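Local coordinates for protein ethylbenzene dehydrogenase alpha-subunit (Aromatoleum aromaticum, PDB 2IVF) that carries a molybdenum atom, an iron/sulfur cluster and pterin-based guanosine nucleotide cofactors as a subunit of the molybdopterin oxidoreductase family, at residues 185-190 against 547-552; 568-573 against 940-945. All coordinates share one frame; numbering follows the deposited sequence.

In the fold
Both contacts are small and carried by three side chains, but their setting and chemistry differ. All three touching residues of interaction 1 are buried, whereas Leu570 in interaction 2 is partly exposed. Interaction 1 joins an edge strand of a mixed sheet to helix 546-553 and combines apolar packing with a carboxylate at a tryptophan rim and a bridging water. Interaction 2 is purely apolar and ties the loop before helix 574-583 to a 3-10 turn between strands 915-917 and 969-975, bringing together residues more than 360 apart in sequence. Their centres lie about 21 Å apart, yet they meet where Met548 CE packs at 4.1 Å from Leu945 CD2.

Interaction 1 of 2, residues 185-190 against 547-552; sequences GFILDA and AMWLYY
Ile187 and Asp189 both converge on the six-membered ring of Trp549, which provides the whole helix side of this contact. The tight part is apolar: Ile187 CD1 reaches Trp549 CZ3 at 3.6 Å, and Trp549 CE3 lies almost as near. An extended side chain (chi2 179°) carries this methyl obliquely to the ring from the strand side, opposite to the direction in which Trp549 reaches out. The carboxylate of Asp189 stands nearly perpendicular to the indole (planes 88° apart), and its OD2 lies 3.4 Å from Trp549 CZ2, at the ring edge and near its plane. This sets a carboxylate oxygen where the C-H rim is probably slightly positive, instead of over the pi cloud. OD2 is also hydrogen-bonded to Tyr603 OH, which helps to fix the carboxylate.

The looser side is bridged by water. One water donates to Asp189 OD1 at 2.8 Å and accepts from Trp549 NE1 at the same distance of 2.8 Å, lying in the indole plane at its edge. The indole N-H is thereby satisfied without direct contact with the acid, while Lys614 adds a salt bridge to OD1. Leu550 CD2 rests 3.5 Å above the ring plane of Trp549, toward its rim. The Asp189 side chain is about 9 Å from the bound MD1, so the contact lies near the cofactor without touching it.

The backbones stay apart, with Ile187 CA and Trp549 CA 9.9 Å from each other, so the gap is spanned by side chains and one water. Strand 186-188 is the outermost strand of its mixed sheet within this chain, and the Ile187 backbone hydrogen-bonds with Val602 and Met604 of strand 602-606. Phe186 and Leu188 pack on helix 197-210, whereas Ile187 and Asp189 lead to helix 546-553.

Interaction 2 of 2, residues 568-573 against 940-945; sequences PALKKS and PKPLHL
Leu570 meets Pro942 and Leu943 with a different methyl for each. Its CD1 presses on the proline ring, with Leu570 CD1 at 3.5 Å from both Pro942 CG and Pro942 CD; the approach to CG is tighter than ordinary van der Waals contact between carbons. The other branch is easier: Leu570 CD2 lies 4.0 Å from Leu943 CD2, and equally far from Leu943 CG. Leu570 thus straddles two consecutive residues, its long axis running at a slant to both side chains. With CG anti to its own carbonyl carbon (chi1 -59°) and an extended second torsion (chi2 -178°), the fork is carried well out from the 568-573 backbone.

The receiving surface is held in shape by a 3-10 turn. His944 N hydrogen-bonds to Lys941 O at 3.0 Å, and the same spacing separates Leu945 N from Pro942 O, bonds that set Pro942 and Leu943 on one short turn. Within the same segment, Lys941 CB lies 4.1 Å above the centre of the His944 ring. Farther out, Lys941 NZ forms salt bridges with Asp455 and Glu826, and His944 NE2 hydrogen-bonds to the same aspartate, so Lys941, just before the 3-10 segment, and His944 within it share Asp455.

Ser573 marks the N-cap of helix 574-583, although its bond to Ala576 N is weak. Tyr577 of that helix touches both Leu570 and Pro942, and Ala824 of helix 819-824 touches both Leu570 and Leu943. The three-residue cluster is therefore flanked by two helices, and it docks the loop joining helices 557-560 and 574-583 against the long connection between strands 915-917 and 969-975.

Interaction 1 of 2, residues 185-190 against 547-552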
loop_
_atom_site.group_PDB
_atom_site.type_symbol
_atom_site.label_atom_id
_atom_site.label_comp_id
_atom_site.label_asym_id
_atom_site.label_seq_id
_atom_site.Cartn_x
_atom_site.Cartn_y
_atom_site.Cartn_z
ATOM N N GLY A 185 -1.138 -12.071 35.511
ATOM C CA GLY A 185 -0.870 -10.631 35.441
ATOM C C GLY A 185 -0.136 -10.117 34.208
ATOM O O GLY A 185 -0.103 -8.902 33.974
ATOM N N PHE A 186 0.420 -11.045 33.421
ATOM C CA PHE A 186 1.214 -10.735 32.238
ATOM C C PHE A 186 0.390 -11.019 31.001
ATOM O O PHE A 186 -0.166 -12.107 30.872
ATOM C CB PHE A 186 2.487 -11.598 32.182
ATOM C CG PHE A 186 3.360 -11.314 30.980
ATOM C CD1 PHE A 186 4.311 -10.324 31.041
ATOM C CD2 PHE A 186 3.281 -12.093 29.826
ATOM C CE1 PHE A 186 5.126 -10.062 29.953
ATOM C CE2 PHE A 186 4.074 -11.816 28.711
ATOM C CZ PHE A 186 4.995 -10.814 28.773
ATOM N N ILE A 187 0.334 -10.040 30.093
ATOM C CA ILE A 187 -0.416 -10.155 28.868
ATOM C C ILE A 187 0.461 -9.751 27.743
ATOM O O ILE A 187 0.946 -8.628 27.710
ATOM C CB ILE A 187 -1.703 -9.249 28.881
ATOM C CG1 ILE A 187 -2.501 -9.556 30.135
ATOM C CG2 ILE A 187 -2.603 -9.467 27.618
ATOM C CD1 ILE A 187 -3.697 -8.722 30.222
ATOM N N LEU A 188 0.711 -10.685 26.832
ATOM C CA LEU A 188 1.292 -10.358 25.555
ATOM C C LEU A 188 0.089 -10.291 24.637
ATOM O O LEU A 188 -0.457 -11.308 24.213
ATOM C CB LEU A 188 2.269 -11.430 25.102
ATOM C CG LEU A 188 2.840 -11.293 23.696
ATOM C CD1 LEU A 188 3.345 -9.868 23.393
ATOM C CD2 LEU A 188 3.965 -12.345 23.517
ATOM N N ASP A 189 -0.341 -9.085 24.348
ATOM C CA ASP A 189 -1.643 -8.896 23.715
ATOM C C ASP A 189 -1.526 -9.105 22.229
ATOM O O ASP A 189 -1.061 -8.223 21.535
ATOM C CB ASP A 189 -2.098 -7.491 24.018
ATOM C CG ASP A 189 -3.511 -7.208 23.536
ATOM O OD1 ASP A 189 -4.131 -8.111 22.913
ATOM O OD2 ASP A 189 -3.987 -6.077 23.791
ATOM N N ALA A 190 -1.960 -10.256 21.746
ATOM C CA ALA A 190 -2.270 -10.444 20.333
ATOM C C ALA A 190 -1.117 -9.954 19.428
ATOM O O ALA A 190 -1.343 -9.187 18.487
ATOM C CB ALA A 190 -3.664 -9.732 19.952
ATOM N N ALA A 547 -12.135 -11.426 23.219
ATOM C CA ALA A 547 -13.355 -10.829 23.799
ATOM C C ALA A 547 -13.418 -10.937 25.328
ATOM O O ALA A 547 -14.031 -10.083 26.004
ATOM C CB ALA A 547 -14.643 -11.423 23.139
ATOM N N MET A 548 -12.843 -12.002 25.889
ATOM C CA MET A 548 -13.038 -12.282 27.303
ATOM C C MET A 548 -12.354 -11.245 28.169
ATOM O O MET A 548 -12.998 -10.651 29.033
ATOM C CB MET A 548 -12.540 -13.672 27.711
ATOM C CG MET A 548 -13.235 -14.808 27.003
ATOM S SD MET A 548 -15.039 -14.701 27.098
ATOM C CE MET A 548 -15.489 -16.233 26.247
ATOM N N TRP A 549 -11.061 -11.039 27.957
ATOM C CA TRP A 549 -10.312 -10.158 28.843
ATOM C C TRP A 549 -10.746 -8.693 28.542
ATOM O O TRP A 549 -10.856 -7.896 29.455
ATOM C CB TRP A 549 -8.794 -10.373 28.712
ATOM C CG TRP A 549 -8.167 -9.650 27.594
ATOM C CD1 TRP A 549 -8.232 -9.937 26.280
ATOM C CD2 TRP A 549 -7.370 -8.489 27.718
ATOM N NE1 TRP A 549 -7.527 -8.990 25.543
ATOM C CE2 TRP A 549 -6.999 -8.085 26.417
ATOM C CE3 TRP A 549 -6.971 -7.724 28.814
ATOM C CZ2 TRP A 549 -6.205 -6.984 26.179
ATOM C CZ3 TRP A 549 -6.188 -6.615 28.587
ATOM C CH2 TRP A 549 -5.804 -6.257 27.280
ATOM N N LEU A 550 -11.074 -8.390 27.280
ATOM C CA LEU A 550 -11.558 -7.052 26.948
ATOM C C LEU A 550 -12.844 -6.754 27.677
ATOM O O LEU A 550 -13.005 -5.652 28.238
ATOM C CB LEU A 550 -11.744 -6.866 25.450
ATOM C CG LEU A 550 -10.473 -6.860 24.596
ATOM C CD1 LEU A 550 -10.838 -6.753 23.128
ATOM C CD2 LEU A 550 -9.484 -5.746 25.033
ATOM N N TYR A 551 -13.727 -7.755 27.732
ATOM C CA TYR A 551 -15.012 -7.645 28.435
ATOM C C TYR A 551 -14.859 -7.497 29.936
ATOM O O TYR A 551 -15.503 -6.658 30.530
ATOM C CB TYR A 551 -15.878 -8.909 28.181
ATOM C CG TYR A 551 -17.267 -8.916 28.797
ATOM C CD1 TYR A 551 -18.346 -8.328 28.141
ATOM C CD2 TYR A 551 -17.531 -9.592 30.010
ATOM C CE1 TYR A 551 -19.653 -8.367 28.709
ATOM C CE2 TYR A 551 -18.794 -9.637 30.534
ATOM C CZ TYR A 551 -19.855 -9.027 29.873
ATOM O OH TYR A 551 -21.089 -9.106 30.477
ATOM N N TYR A 552 -14.020 -8.332 30.530
ATOM C CA TYR A 552 -13.843 -8.396 31.971
ATOM C C TYR A 552 -12.865 -7.384 32.552
ATOM O O TYR A 552 -12.991 -7.013 33.694
ATOM C CB TYR A 552 -13.367 -9.802 32.341
ATOM C CG TYR A 552 -14.488 -10.796 32.314
ATOM C CD1 TYR A 552 -15.565 -10.652 33.177
ATOM C CD2 TYR A 552 -14.498 -11.871 31.414
ATOM C CE1 TYR A 552 -16.608 -11.529 33.160
ATOM C CE2 TYR A 552 -15.560 -12.811 31.428
ATOM C CZ TYR A 552 -16.601 -12.622 32.298
ATOM O OH TYR A 552 -17.687 -13.495 32.346
HETATM O O HOH W 1 -6.907 -8.571 22.871
#

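Interaction 2 of 2, residues 568-573 against 940-945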
loop_
_atom_site.group_PDB
_atom_site.type_symbol
_atom_site.label_atom_id
_atom_site.label_comp_id
_atom_site.label_asym_id
_atom_site.label_seq_id
_atom_site.Cartn_x
_atom_site.Cartn_y
_atom_site.Cartn_z
ATOM N N PRO A 568 -31.229 -6.846 16.712
ATOM C CA PRO A 568 -32.530 -6.884 17.374
ATOM C C PRO A 568 -33.270 -8.210 17.318
ATOM O O PRO A 568 -34.262 -8.368 18.020
ATOM C CB PRO A 568 -33.360 -5.821 16.653
ATOM C CG PRO A 568 -32.580 -5.372 15.490
ATOM C CD PRO A 568 -31.222 -5.954 15.531
ATOM N N ALA A 569 -32.808 -9.135 16.488
ATOM C CA ALA A 569 -33.341 -10.486 16.436
ATOM C C ALA A 569 -32.839 -11.328 17.590
ATOM O O ALA A 569 -33.319 -12.455 17.789
ATOM C CB ALA A 569 -32.969 -11.163 15.093
ATOM N N LEU A 570 -31.862 -10.815 18.346
ATOM C CA LEU A 570 -31.349 -11.558 19.478
ATOM C C LEU A 570 -32.206 -11.235 20.709
ATOM O O LEU A 570 -32.710 -10.117 20.859
ATOM C CB LEU A 570 -29.851 -11.264 19.697
ATOM C CG LEU A 570 -28.865 -11.574 18.551
ATOM C CD1 LEU A 570 -27.401 -11.254 18.965
ATOM C CD2 LEU A 570 -28.916 -13.031 18.000
ATOM N N LYS A 571 -32.383 -12.230 21.577
ATOM C CA LYS A 571 -33.285 -12.106 22.705
ATOM C C LYS A 571 -32.577 -11.521 23.919
ATOM O O LYS A 571 -33.219 -11.161 24.915
ATOM C CB LYS A 571 -33.903 -13.472 23.026
ATOM C CG LYS A 571 -32.906 -14.573 23.488
ATOM C CD LYS A 571 -33.631 -15.942 23.477
ATOM C CE LYS A 571 -33.273 -16.839 24.657
ATOM N NZ LYS A 571 -34.318 -17.890 24.815
ATOM N N LYS A 572 -31.252 -11.402 23.833
ATOM C CA LYS A 572 -30.464 -10.880 24.931
ATOM C C LYS A 572 -29.087 -10.405 24.513
ATOM O O LYS A 572 -28.664 -10.561 23.359
ATOM C CB LYS A 572 -30.354 -11.922 26.045
ATOM C CG LYS A 572 -29.709 -13.216 25.617
ATOM C CD LYS A 572 -30.069 -14.294 26.584
ATOM C CE LYS A 572 -29.448 -15.639 26.281
ATOM N NZ LYS A 572 -29.736 -16.578 27.431
ATOM N N SER A 573 -28.412 -9.760 25.457
ATOM C CA SER A 573 -27.110 -9.150 25.224
ATOM C C SER A 573 -26.022 -10.192 25.147
ATOM O O SER A 573 -26.171 -11.307 25.646
ATOM C CB SER A 573 -26.718 -8.209 26.367
ATOM O OG SER A 573 -26.734 -8.908 27.633
ATOM N N PRO A 940 -19.090 -7.809 19.560
ATOM C CA PRO A 940 -18.908 -9.166 19.100
ATOM C C PRO A 940 -20.237 -9.843 18.876
ATOM O O PRO A 940 -21.176 -9.613 19.635
ATOM C CB PRO A 940 -18.160 -9.840 20.258
ATOM C CG PRO A 940 -17.791 -8.780 21.193
ATOM C CD PRO A 940 -18.795 -7.694 20.993
ATOM N N LYS A 941 -20.299 -10.709 17.874
ATOM C CA LYS A 941 -21.540 -11.408 17.549
ATOM C C LYS A 941 -21.823 -12.451 18.616
ATOM O O LYS A 941 -21.070 -13.402 18.758
ATOM C CB LYS A 941 -21.506 -12.029 16.127
ATOM C CG LYS A 941 -22.847 -12.701 15.782
ATOM C CD LYS A 941 -23.102 -12.735 14.298
ATOM C CE LYS A 941 -24.319 -13.581 13.956
ATOM N NZ LYS A 941 -24.690 -13.438 12.506
ATOM N N PRO A 942 -22.880 -12.248 19.416
ATOM C CA PRO A 942 -23.108 -13.140 20.546
ATOM C C PRO A 942 -23.292 -14.623 20.191
ATOM O O PRO A 942 -22.985 -15.476 21.021
ATOM C CB PRO A 942 -24.397 -12.599 21.164
ATOM C CG PRO A 942 -24.442 -11.242 20.795
ATOM C CD PRO A 942 -23.892 -11.191 19.378
ATOM N N LEU A 943 -23.784 -14.916 18.969
ATOM C CA LEU A 943 -24.031 -16.301 18.560
ATOM C C LEU A 943 -22.701 -17.048 18.480
ATOM O O LEU A 943 -22.663 -18.267 18.583
ATOM C CB LEU A 943 -24.736 -16.370 17.203
ATOM C CG LEU A 943 -26.178 -15.862 17.172
ATOM C CD1 LEU A 943 -26.741 -16.123 15.761
ATOM C CD2 LEU A 943 -26.973 -16.530 18.249
ATOM N N HIS A 944 -21.610 -16.312 18.364
ATOM C CA HIS A 944 -20.293 -16.935 18.367
ATOM C C HIS A 944 -19.733 -17.327 19.721
ATOM O O HIS A 944 -18.619 -17.804 19.789
ATOM C CB HIS A 944 -19.317 -16.117 17.555
ATOM C CG HIS A 944 -19.751 -15.931 16.144
ATOM N ND1 HIS A 944 -18.978 -15.255 15.219
ATOM C CD2 HIS A 944 -20.829 -16.398 15.469
ATOM C CE1 HIS A 944 -19.618 -15.221 14.060
ATOM N NE2 HIS A 944 -20.724 -15.942 14.172
ATOM N N LEU A 945 -20.562 -17.221 20.771
ATOM C CA LEU A 945 -20.294 -17.803 22.068
ATOM C C LEU A 945 -20.853 -19.218 22.106
ATOM O O LEU A 945 -20.625 -19.940 23.051
ATOM C CB LEU A 945 -20.935 -16.947 23.158
ATOM C CG LEU A 945 -20.250 -15.579 23.370
ATOM C CD1 LEU A 945 -21.191 -14.591 24.049
ATOM C CD2 LEU A 945 -18.936 -15.756 24.164
#